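Local atomic coordinates of catalase (Bacillus pumilus, PDB entry 4QOL), a protein that breaks down hydrogen peroxide to water and oxygen at a heme centre and also shows peroxidase-like reactivity toward phenolic substrates. Residues Leu132-Ile137 / Ser174-Thr179; Phe182-Ile187 / Ile441-Ala446; Gly65-Glu70 / Gln293-Met298. One frame throughout, in Å; residues are numbered along the deposited sequence.

Interaction 1 (Leu132-Ile137 / Ser174-Thr179); sequences LPIFFI and STHMLT. With HEM (protoporphyrin IX containing Fe), chain E.
M177 lies over one face of the F136 ring and carries most of this contact. Its CG sits 3.7 Å from the centroid of the F136 ring as a CH-pi contact, and its SD lies above the same face in a longer Met-aromatic contact. CG is anti to the backbone N (chi1 180°), and a bend at chi2 (72°) turns the sulfur end along the loop. There M177 SD comes within 3.3 Å of I134 O, and M177 CE packs on L132 CD1. L178 CD2 meets the F136 ring at its edge, 4.1 Å from F136 CE2. A second CH-pi contact joins I134 and H176: I134 CD1 stands over one face of the imidazole, 3.4 Å from its centroid. H176 ND1 is hydrogen-bonded to T282 O. The polar link is indirect. One water donates to F135 O at 2.8 Å and accepts from M177 N. The F135 ring is part of the heme pocket, with heme methyl CMC over one face, 3.5 Å from F135 CD1, and F136 CD1 over the other. The site is buried. Helix 143-150 packs on F135, F136 and I137, helix 161-169 on F136 and I137, and helix 423-431 on T175, H176 and T179.

Interaction 2 (Phe182-Ile187 / Ile441-Ala446); sequences FSDEGI and IKNLTA
N443 reaches from its helix to the turn at 182-187, and its ND2 donates to two acceptors. The bond from N443 ND2 to F182 O is 2.8 Å long, with an N-H...O angle of 161° and the donor above the carbonyl plane. The bond from N443 ND2 to D184 OD1 is 3.0 Å and nearly straight at 174°. It comes to the anti side of D184 OD1, clearly tilted out of the carboxylate plane. Both acceptors lie close to the amide plane of N443, so the pair of bonds fixes the rotation of the amide. A water closes the polar group by donating to D184 OD1 (2.6 Å) and to N443 OD1 (2.9 Å). Beside it, L444 CD2 packs 3.5 Å from F182 CG. F182 CG is anti to its own carbonyl carbon (chi1 -77°), which turns it against L444 CD2; F182 CB also touches this methyl.

The turn is shaped by S183. Its OG accepts from E185 N at 3.0 Å, an ST turn, and is also hydrogen-bonded to W180 O. A short 3-10 segment follows at 184-186. F182 is the first residue beyond helix 175-181. The contact thus joins the end of that helix to helix 434-448 of the C-terminal region. Helix 468-478 packs on L444, helix 229-236 touches N443 through M229, and R109 lies against both F182 and N443.

Interaction 3 (Gly65-Glu70 / Gln293-Met298); sequences GVFEVE and QKVGRM
Strands 60-69 and 293-302 pair antiparallel in the curled sheet that forms the barrel of the catalase fold. On its other side, strand 293-302 has a classic beta bulge, V295 and G296 against L261 of strand 258-267. E68 and R297 form the hydrogen-bonded pair: E68 N gives to R297 O at 2.8 Å, and R297 N returns to E68 O at 2.9 Å. F67 with M298 and V69 with G296 are the non-hydrogen-bonded pairs on either side. G296 CA lies 3.2 Å from E68 O in a CA-H...O contact, and the F67 ring runs past the G296 backbone. E70 N donates to V295 O, a bulge residue, at 2.8 Å.

F67 and M298 point to the same face of the sheet. F67 CG is anti to its backbone N (chi1 179°), and the ring runs along the neighbouring strand. M298 CB meets the ring at its edge, 4.0 Å from F67 CD1. V295 CG1 is also near the ring plane, 4.1 Å from F67 CZ. At the exposed end, K294 NZ forms a salt bridge with E70 OE2 at 2.8 Å, on the syn lone pair. Both chains are extended beyond CG, and E70 OE2 lies against the end of the lysine chain, close to CE as well as NZ. R297, on the other face from F67, pairs its guanidinium with D260.

The N-to-C directions of 65-69 and 293-298 differ by 160°, near antiparallel. Strand 88-96 continues the sheet beside strand 60-69, and strand 258-267 does so beside strand 293-302. M298 also packs on strand 113-120.

Overall arrangement
From the N terminus, the chain first passes 65-70, the opening strand of interaction 3. It then lays down 132-137 and returns with 174-179, closing interaction 1 over a partly helical loop of 36 residues. Directly after comes 182-187, the first half of interaction 2. Interaction 3 closes at 293-298, with all of interaction 1 lying between its two segments. Interaction 2 closes only at 441-446, so it crosses interaction 3. Interactions 1 and 2 touch through L132 CD2 and E185 CD. Interaction 3 is separate, with nearest atoms about 14 Å from interaction 1. It joins two strands of the sheet. Interaction 1 ties the heme-side loop to helix 175-181, and interaction 2 ties the end of that helix to helix 434-448.

Interaction 1 (Leu132-Ile137 / Ser174-Thr179)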
loop_
_atom_site.group_PDB
_atom_site.type_symbol
_atom_site.label_atom_id
_atom_site.label_comp_id
_atom_site.label_asym_id
_atom_site.label_seq_id
_atom_site.Cartn_x
_atom_site.Cartn_y
_atom_site.Cartn_z
ATOM N N LEU A 132 -19.905 24.913 12.616
ATOM C CA LEU A 132 -20.866 24.796 13.676
ATOM C C LEU A 132 -20.167 24.404 15.018
ATOM O O LEU A 132 -19.229 23.623 15.027
ATOM C CB LEU A 132 -21.953 23.772 13.326
ATOM C CG LEU A 132 -22.575 23.984 11.962
ATOM C CD1 LEU A 132 -23.585 22.894 11.680
ATOM C CD2 LEU A 132 -23.266 25.347 11.854
ATOM N N PRO A 133 -20.711 24.856 16.134
ATOM C CA PRO A 133 -19.949 24.728 17.402
ATOM C C PRO A 133 -20.231 23.506 18.269
ATOM O O PRO A 133 -19.577 23.369 19.397
ATOM C CB PRO A 133 -20.350 25.990 18.189
ATOM C CG PRO A 133 -21.746 26.208 17.759
ATOM C CD PRO A 133 -21.747 25.877 16.266
ATOM N N ILE A 134 -21.105 22.637 17.801
ATOM C CA ILE A 134 -21.457 21.383 18.459
ATOM C C ILE A 134 -21.406 20.239 17.491
ATOM O O ILE A 134 -21.102 20.416 16.324
ATOM C CB ILE A 134 -22.839 21.446 19.099
ATOM C CG1 ILE A 134 -23.869 21.887 18.076
ATOM C CG2 ILE A 134 -22.855 22.441 20.236
ATOM C CD1 ILE A 134 -25.240 21.686 18.551
ATOM N N PHE A 135 -21.689 19.034 17.966
ATOM C CA PHE A 135 -21.723 17.882 17.113
ATOM C C PHE A 135 -22.978 17.037 17.315
ATOM O O PHE A 135 -23.720 17.224 18.269
ATOM C CB PHE A 135 -20.453 17.016 17.311
ATOM C CG PHE A 135 -19.989 16.360 16.090
ATOM C CD1 PHE A 135 -19.594 17.105 15.014
ATOM C CD2 PHE A 135 -19.934 14.979 15.988
ATOM C CE1 PHE A 135 -19.205 16.521 13.822
ATOM C CE2 PHE A 135 -19.507 14.360 14.826
ATOM C CZ PHE A 135 -19.084 15.127 13.759
ATOM N N PHE A 136 -23.149 16.062 16.430
ATOM C CA PHE A 136 -24.347 15.192 16.412
ATOM C C PHE A 136 -24.343 14.138 17.533
ATOM O O PHE A 136 -25.371 13.685 17.975
ATOM C CB PHE A 136 -24.397 14.354 15.117
ATOM C CG PHE A 136 -24.335 15.131 13.841
ATOM C CD1 PHE A 136 -23.100 15.415 13.248
ATOM C CD2 PHE A 136 -25.500 15.481 13.193
ATOM C CE1 PHE A 136 -23.024 16.059 12.054
ATOM C CE2 PHE A 136 -25.430 16.148 11.982
ATOM C CZ PHE A 136 -24.179 16.421 11.416
ATOM N N ILE A 137 -23.145 13.781 17.995
ATOM C CA ILE A 137 -22.906 12.639 18.873
ATOM C C ILE A 137 -21.865 13.057 19.902
ATOM O O ILE A 137 -21.244 14.075 19.741
ATOM C CB ILE A 137 -22.409 11.390 18.121
ATOM C CG1 ILE A 137 -21.166 11.672 17.266
ATOM C CG2 ILE A 137 -23.529 10.776 17.273
ATOM C CD1 ILE A 137 -20.464 10.425 16.773
ATOM N N SER A 174 -28.448 14.212 19.121
ATOM C CA SER A 174 -28.235 14.916 17.864
ATOM C C SER A 174 -29.159 16.126 17.667
ATOM O O SER A 174 -28.978 16.922 16.752
ATOM C CB SER A 174 -28.471 13.949 16.678
ATOM O OG SER A 174 -29.843 13.468 16.577
ATOM N N THR A 175 -30.139 16.288 18.561
ATOM C CA THR A 175 -31.206 17.275 18.340
ATOM C C THR A 175 -30.670 18.721 18.279
ATOM O O THR A 175 -31.108 19.533 17.426
ATOM C CB THR A 175 -32.274 17.148 19.464
ATOM O OG1 THR A 175 -32.748 15.797 19.518
ATOM C CG2 THR A 175 -33.395 18.027 19.217
ATOM N N HIS A 176 -29.762 19.081 19.179
ATOM C CA HIS A 176 -29.151 20.400 19.113
ATOM C C HIS A 176 -28.417 20.630 17.769
ATOM O O HIS A 176 -28.661 21.638 17.089
ATOM C CB HIS A 176 -28.235 20.617 20.329
ATOM C CG HIS A 176 -27.795 22.040 20.519
ATOM N ND1 HIS A 176 -26.769 22.385 21.395
ATOM C CD2 HIS A 176 -28.255 23.200 20.002
ATOM C CE1 HIS A 176 -26.590 23.689 21.351
ATOM N NE2 HIS A 176 -27.476 24.206 20.507
ATOM N N MET A 177 -27.569 19.687 17.354
ATOM C CA MET A 177 -26.878 19.843 16.115
ATOM C C MET A 177 -27.803 20.038 14.926
ATOM O O MET A 177 -27.549 20.883 14.054
ATOM C CB MET A 177 -25.954 18.668 15.856
ATOM C CG MET A 177 -25.194 18.769 14.551
ATOM S SD MET A 177 -23.918 20.034 14.686
ATOM C CE MET A 177 -22.782 19.514 13.378
ATOM N N LEU A 178 -28.822 19.218 14.877
ATOM C CA LEU A 178 -29.728 19.260 13.719
ATOM C C LEU A 178 -30.475 20.597 13.663
ATOM O O LEU A 178 -30.831 21.145 12.609
ATOM C CB LEU A 178 -30.695 18.127 13.786
ATOM C CG LEU A 178 -30.033 16.755 13.672
ATOM C CD1 LEU A 178 -31.047 15.648 13.928
ATOM C CD2 LEU A 178 -29.468 16.582 12.274
ATOM N N THR A 179 -30.689 21.192 14.831
ATOM C CA THR A 179 -31.295 22.522 14.911
ATOM C C THR A 179 -30.414 23.665 14.361
ATOM O O THR A 179 -30.948 24.687 13.883
ATOM C CB THR A 179 -31.729 22.814 16.368
ATOM O OG1 THR A 179 -32.617 21.759 16.791
ATOM C CG2 THR A 179 -32.392 24.157 16.519
HETATM C CHA HEM E . -11.325 14.817 8.866
HETATM C CHB HEM E . -12.446 11.287 11.998
HETATM C CHC HEM E . -15.270 14.529 14.512
HETATM C CHD HEM E . -13.477 18.064 11.725
HETATM C C1A HEM E . -11.422 13.580 9.483
HETATM C C2A HEM E . -10.821 12.367 9.014
HETATM C C3A HEM E . -11.136 11.380 9.896
HETATM C C4A HEM E . -11.918 11.973 10.905
HETATM C CMA HEM E . -10.726 9.938 9.975
HETATM C CAA HEM E . -9.965 12.267 7.792
HETATM C CBA HEM E . -8.644 12.983 8.145
HETATM C CGA HEM E . -7.615 12.809 7.092
HETATM O O1A HEM E . -6.605 13.540 7.136
HETATM O O2A HEM E . -7.696 11.888 6.247
HETATM C C1B HEM E . -13.332 11.913 12.920
HETATM C C2B HEM E . -13.925 11.194 14.006
HETATM C C3B HEM E . -14.724 12.064 14.701
HETATM C C4B HEM E . -14.581 13.382 14.065
HETATM C CMB HEM E . -13.683 9.735 14.299
HETATM C CAB HEM E . -15.519 11.838 15.909
HETATM C CBB HEM E . -15.301 10.740 16.637
HETATM C C1C HEM E . -15.014 15.786 13.964
HETATM C C2C HEM E . -15.328 16.969 14.592
HETATM C C3C HEM E . -14.847 17.961 13.795
HETATM C C4C HEM E . -14.155 17.388 12.702
HETATM C CMC HEM E . -16.151 17.072 15.858
HETATM C CAC HEM E . -14.850 19.351 14.106
HETATM C CBC HEM E . -14.871 19.688 15.384
HETATM C C1D HEM E . -12.747 17.406 10.724
HETATM C C2D HEM E . -12.104 18.149 9.640
HETATM C C3D HEM E . -11.525 17.270 8.816
HETATM C C4D HEM E . -11.808 15.971 9.417
HETATM C CMD HEM E . -12.159 19.644 9.533
HETATM C CAD HEM E . -10.726 17.550 7.568
HETATM C CBD HEM E . -9.304 17.925 8.043
HETATM C CGD HEM E . -8.562 18.228 6.774
HETATM O O1D HEM E . -8.701 19.350 6.302
HETATM O O2D HEM E . -7.824 17.373 6.214
HETATM N NA HEM E . -12.085 13.335 10.688
HETATM N NB HEM E . -13.759 13.186 13.020
HETATM N NC HEM E . -14.236 16.037 12.855
HETATM N ND HEM E . -12.551 16.101 10.567
HETATM FE FE HEM E . -13.135 14.705 11.747
HETATM O O HOH W 1 -26.323 17.856 19.130
#

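Interaction 2 (Phe182-Ile187 / Ile441-Ala446)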
loop_
_atom_site.group_PDB
_atom_site.type_symbol
_atom_site.label_atom_id
_atom_site.label_comp_id
_atom_site.label_asym_id
_atom_site.label_seq_id
_atom_site.Cartn_x
_atom_site.Cartn_y
_atom_site.Cartn_z
ATOM N N PHE A 182 -29.958 22.499 10.092
ATOM C CA PHE A 182 -31.070 22.748 9.160
ATOM C C PHE A 182 -31.547 24.193 9.212
ATOM O O PHE A 182 -32.495 24.537 8.527
ATOM C CB PHE A 182 -32.184 21.722 9.366
ATOM C CG PHE A 182 -31.869 20.413 8.786
ATOM C CD1 PHE A 182 -32.176 20.148 7.470
ATOM C CD2 PHE A 182 -31.189 19.454 9.501
ATOM C CE1 PHE A 182 -31.837 18.949 6.890
ATOM C CE2 PHE A 182 -30.876 18.218 8.917
ATOM C CZ PHE A 182 -31.232 17.957 7.631
ATOM N N SER A 183 -30.848 25.052 9.967
ATOM C CA SER A 183 -30.880 26.528 9.660
ATOM C C SER A 183 -30.179 26.773 8.361
ATOM O O SER A 183 -29.593 25.839 7.769
ATOM C CB SER A 183 -30.242 27.381 10.749
ATOM O OG SER A 183 -28.816 27.365 10.704
ATOM N N ASP A 184 -30.235 27.980 7.839
ATOM C CA ASP A 184 -29.537 28.167 6.583
ATOM C C ASP A 184 -28.013 28.111 6.799
ATOM O O ASP A 184 -27.234 28.074 5.824
ATOM C CB ASP A 184 -29.947 29.460 5.876
ATOM C CG ASP A 184 -31.382 29.377 5.233
ATOM O OD1 ASP A 184 -31.887 28.276 4.879
ATOM O OD2 ASP A 184 -31.933 30.476 5.015
ATOM N N GLU A 185 -27.566 28.105 8.043
ATOM C CA GLU A 185 -26.105 28.002 8.257
ATOM C C GLU A 185 -25.584 26.590 7.885
ATOM O O GLU A 185 -24.368 26.405 7.766
ATOM C CB GLU A 185 -25.698 28.358 9.710
ATOM C CG GLU A 185 -24.227 28.706 9.808
ATOM C CD GLU A 185 -23.826 29.238 11.188
ATOM O OE1 GLU A 185 -24.691 29.676 11.967
ATOM O OE2 GLU A 185 -22.629 29.281 11.455
ATOM N N GLY A 186 -26.490 25.636 7.607
ATOM C CA GLY A 186 -26.101 24.396 6.993
ATOM C C GLY A 186 -25.528 24.488 5.581
ATOM O O GLY A 186 -24.864 23.554 5.139
ATOM N N ILE A 187 -25.686 25.650 4.933
ATOM C CA ILE A 187 -25.052 25.951 3.679
ATOM C C ILE A 187 -24.410 27.333 3.730
ATOM O O ILE A 187 -24.993 28.324 3.273
ATOM C CB ILE A 187 -26.010 25.886 2.473
ATOM C CG1 ILE A 187 -26.934 24.670 2.562
ATOM C CG2 ILE A 187 -25.174 25.871 1.183
ATOM C CD1 ILE A 187 -27.925 24.543 1.438
ATOM N N ILE A 441 -37.835 25.364 9.532
ATOM C CA ILE A 441 -38.974 24.441 9.358
ATOM C C ILE A 441 -39.086 24.014 7.884
ATOM O O ILE A 441 -39.326 22.854 7.585
ATOM C CB ILE A 441 -40.303 25.099 9.832
ATOM C CG1 ILE A 441 -40.263 25.366 11.340
ATOM C CG2 ILE A 441 -41.497 24.237 9.457
ATOM C CD1 ILE A 441 -40.101 24.109 12.190
ATOM N N LYS A 442 -38.867 24.945 6.981
ATOM C CA LYS A 442 -38.861 24.659 5.537
ATOM C C LYS A 442 -37.775 23.616 5.166
ATOM O O LYS A 442 -38.009 22.679 4.438
ATOM C CB LYS A 442 -38.570 25.978 4.818
ATOM C CG LYS A 442 -38.391 25.867 3.312
ATOM C CD LYS A 442 -37.856 27.180 2.758
ATOM C CE LYS A 442 -38.081 27.254 1.250
ATOM N NZ LYS A 442 -37.110 26.402 0.502
ATOM N N ASN A 443 -36.567 23.810 5.722
ATOM C CA ASN A 443 -35.418 22.927 5.370
ATOM C C ASN A 443 -35.597 21.534 5.954
ATOM O O ASN A 443 -35.386 20.532 5.287
ATOM C CB ASN A 443 -34.136 23.528 5.908
ATOM C CG ASN A 443 -33.768 24.837 5.254
ATOM O OD1 ASN A 443 -34.202 25.136 4.143
ATOM N ND2 ASN A 443 -32.888 25.606 5.920
ATOM N N LEU A 444 -36.123 21.479 7.183
ATOM C CA LEU A 444 -36.471 20.190 7.805
ATOM C C LEU A 444 -37.569 19.468 7.085
ATOM O O LEU A 444 -37.505 18.283 6.863
ATOM C CB LEU A 444 -36.852 20.362 9.274
ATOM C CG LEU A 444 -35.708 20.659 10.248
ATOM C CD1 LEU A 444 -36.298 21.079 11.573
ATOM C CD2 LEU A 444 -34.785 19.463 10.460
ATOM N N THR A 445 -38.611 20.211 6.691
ATOM C CA THR A 445 -39.736 19.592 5.996
ATOM C C THR A 445 -39.309 18.965 4.678
ATOM O O THR A 445 -39.701 17.828 4.340
ATOM C CB THR A 445 -40.874 20.661 5.772
ATOM O OG1 THR A 445 -41.344 21.145 7.045
ATOM C CG2 THR A 445 -41.996 20.104 4.967
ATOM N N ALA A 446 -38.506 19.677 3.922
ATOM C CA ALA A 446 -38.035 19.173 2.641
ATOM C C ALA A 446 -37.220 17.892 2.806
ATOM O O ALA A 446 -37.220 17.040 1.946
ATOM C CB ALA A 446 -37.216 20.222 1.914
HETATM O O HOH W 2 -33.581 27.710 2.979
#

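Interaction 3 (Gly65-Glu70 / Gln293-Met298)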
loop_
_atom_site.group_PDB
_atom_site.type_symbol
_atom_site.label_atom_id
_atom_site.label_comp_id
_atom_site.label_asym_id
_atom_site.label_seq_id
_atom_site.Cartn_x
_atom_site.Cartn_y
_atom_site.Cartn_z
ATOM N N GLY A 65 -1.292 31.292 5.906
ATOM C CA GLY A 65 -1.412 32.593 6.443
ATOM C C GLY A 65 -0.627 32.778 7.712
ATOM O O GLY A 65 0.355 32.094 7.964
ATOM N N VAL A 66 -1.041 33.764 8.473
ATOM C CA VAL A 66 -0.376 34.145 9.728
ATOM C C VAL A 66 -1.406 34.378 10.824
ATOM O O VAL A 66 -2.466 34.926 10.583
ATOM C CB VAL A 66 0.509 35.419 9.552
ATOM C CG1 VAL A 66 1.138 35.832 10.857
ATOM C CG2 VAL A 66 1.604 35.151 8.532
ATOM N N PHE A 67 -1.103 33.889 12.013
ATOM C CA PHE A 67 -1.819 34.233 13.204
ATOM C C PHE A 67 -1.020 35.184 14.108
ATOM O O PHE A 67 0.122 34.947 14.360
ATOM C CB PHE A 67 -2.149 32.970 14.023
ATOM C CG PHE A 67 -2.879 33.294 15.301
ATOM C CD1 PHE A 67 -4.244 33.515 15.280
ATOM C CD2 PHE A 67 -2.214 33.328 16.513
ATOM C CE1 PHE A 67 -4.940 33.819 16.419
ATOM C CE2 PHE A 67 -2.916 33.628 17.671
ATOM C CZ PHE A 67 -4.264 33.901 17.617
ATOM N N GLU A 68 -1.646 36.280 14.507
ATOM C CA GLU A 68 -1.020 37.269 15.398
ATOM C C GLU A 68 -1.786 37.420 16.693
ATOM O O GLU A 68 -2.969 37.720 16.682
ATOM C CB GLU A 68 -0.938 38.646 14.702
ATOM C CG GLU A 68 -0.181 39.672 15.546
ATOM C CD GLU A 68 0.161 40.920 14.778
ATOM O OE1 GLU A 68 0.065 40.917 13.537
ATOM O OE2 GLU A 68 0.517 41.910 15.418
ATOM N N VAL A 69 -1.066 37.333 17.799
ATOM C CA VAL A 69 -1.625 37.508 19.108
ATOM C C VAL A 69 -1.897 38.989 19.344
ATOM O O VAL A 69 -0.997 39.845 19.143
ATOM C CB VAL A 69 -0.677 37.004 20.209
ATOM C CG1 VAL A 69 -1.208 37.293 21.621
ATOM C CG2 VAL A 69 -0.450 35.494 20.027
ATOM N N GLU A 70 -3.117 39.255 19.781
ATOM C CA GLU A 70 -3.472 40.597 20.299
ATOM C C GLU A 70 -3.371 40.681 21.828
ATOM O O GLU A 70 -2.849 41.639 22.372
ATOM C CB GLU A 70 -4.881 41.000 19.853
ATOM C CG GLU A 70 -5.199 42.430 20.303
ATOM C CD GLU A 70 -6.502 42.983 19.803
ATOM O OE1 GLU A 70 -6.965 44.003 20.397
ATOM O OE2 GLU A 70 -7.057 42.444 18.844
ATOM N N GLN A 293 -13.491 36.174 24.895
ATOM C CA GLN A 293 -12.288 36.931 25.211
ATOM C C GLN A 293 -11.404 36.897 23.977
ATOM O O GLN A 293 -11.056 35.812 23.525
ATOM C CB GLN A 293 -11.556 36.304 26.397
ATOM C CG GLN A 293 -12.410 36.232 27.642
ATOM C CD GLN A 293 -11.606 35.934 28.848
ATOM O OE1 GLN A 293 -10.551 36.552 29.068
ATOM N NE2 GLN A 293 -12.068 34.986 29.649
ATOM N N LYS A 294 -11.018 38.071 23.451
ATOM C CA LYS A 294 -10.272 38.133 22.213
ATOM C C LYS A 294 -8.828 37.680 22.410
ATOM O O LYS A 294 -8.186 38.074 23.388
ATOM C CB LYS A 294 -10.303 39.530 21.606
ATOM C CG LYS A 294 -9.852 39.537 20.138
ATOM C CD LYS A 294 -10.002 40.944 19.596
ATOM C CE LYS A 294 -9.782 40.950 18.102
ATOM N NZ LYS A 294 -9.629 42.326 17.643
ATOM N N VAL A 295 -8.349 36.805 21.493
ATOM C CA VAL A 295 -6.971 36.327 21.524
ATOM C C VAL A 295 -6.112 36.959 20.458
ATOM O O VAL A 295 -4.999 37.454 20.733
ATOM C CB VAL A 295 -6.885 34.809 21.471
ATOM C CG1 VAL A 295 -5.422 34.362 21.507
ATOM C CG2 VAL A 295 -7.735 34.213 22.569
ATOM N N GLY A 296 -6.592 36.943 19.231
ATOM C CA GLY A 296 -5.817 37.410 18.129
ATOM C C GLY A 296 -6.498 37.193 16.818
ATOM O O GLY A 296 -7.731 37.005 16.773
ATOM N N ARG A 297 -5.726 37.362 15.764
ATOM C CA ARG A 297 -6.310 37.353 14.439
ATOM C C ARG A 297 -5.480 36.547 13.454
ATOM O O ARG A 297 -4.251 36.609 13.452
ATOM C CB ARG A 297 -6.439 38.788 13.860
ATOM C CG ARG A 297 -7.090 38.875 12.473
ATOM C CD ARG A 297 -7.110 40.356 12.118
ATOM N NE ARG A 297 -7.906 40.800 10.988
ATOM C CZ ARG A 297 -9.177 41.205 11.006
ATOM N NH1 ARG A 297 -9.945 41.102 12.082
ATOM N NH2 ARG A 297 -9.716 41.626 9.871
ATOM N N MET A 298 -6.192 35.735 12.679
ATOM C CA MET A 298 -5.587 34.917 11.617
ATOM C C MET A 298 -5.985 35.464 10.228
ATOM O O MET A 298 -7.165 35.682 9.928
ATOM C CB MET A 298 -6.061 33.458 11.719
ATOM C CG MET A 298 -5.567 32.587 10.556
ATOM S SD MET A 298 -6.003 30.847 10.837
ATOM C CE MET A 298 -7.760 30.840 10.488
#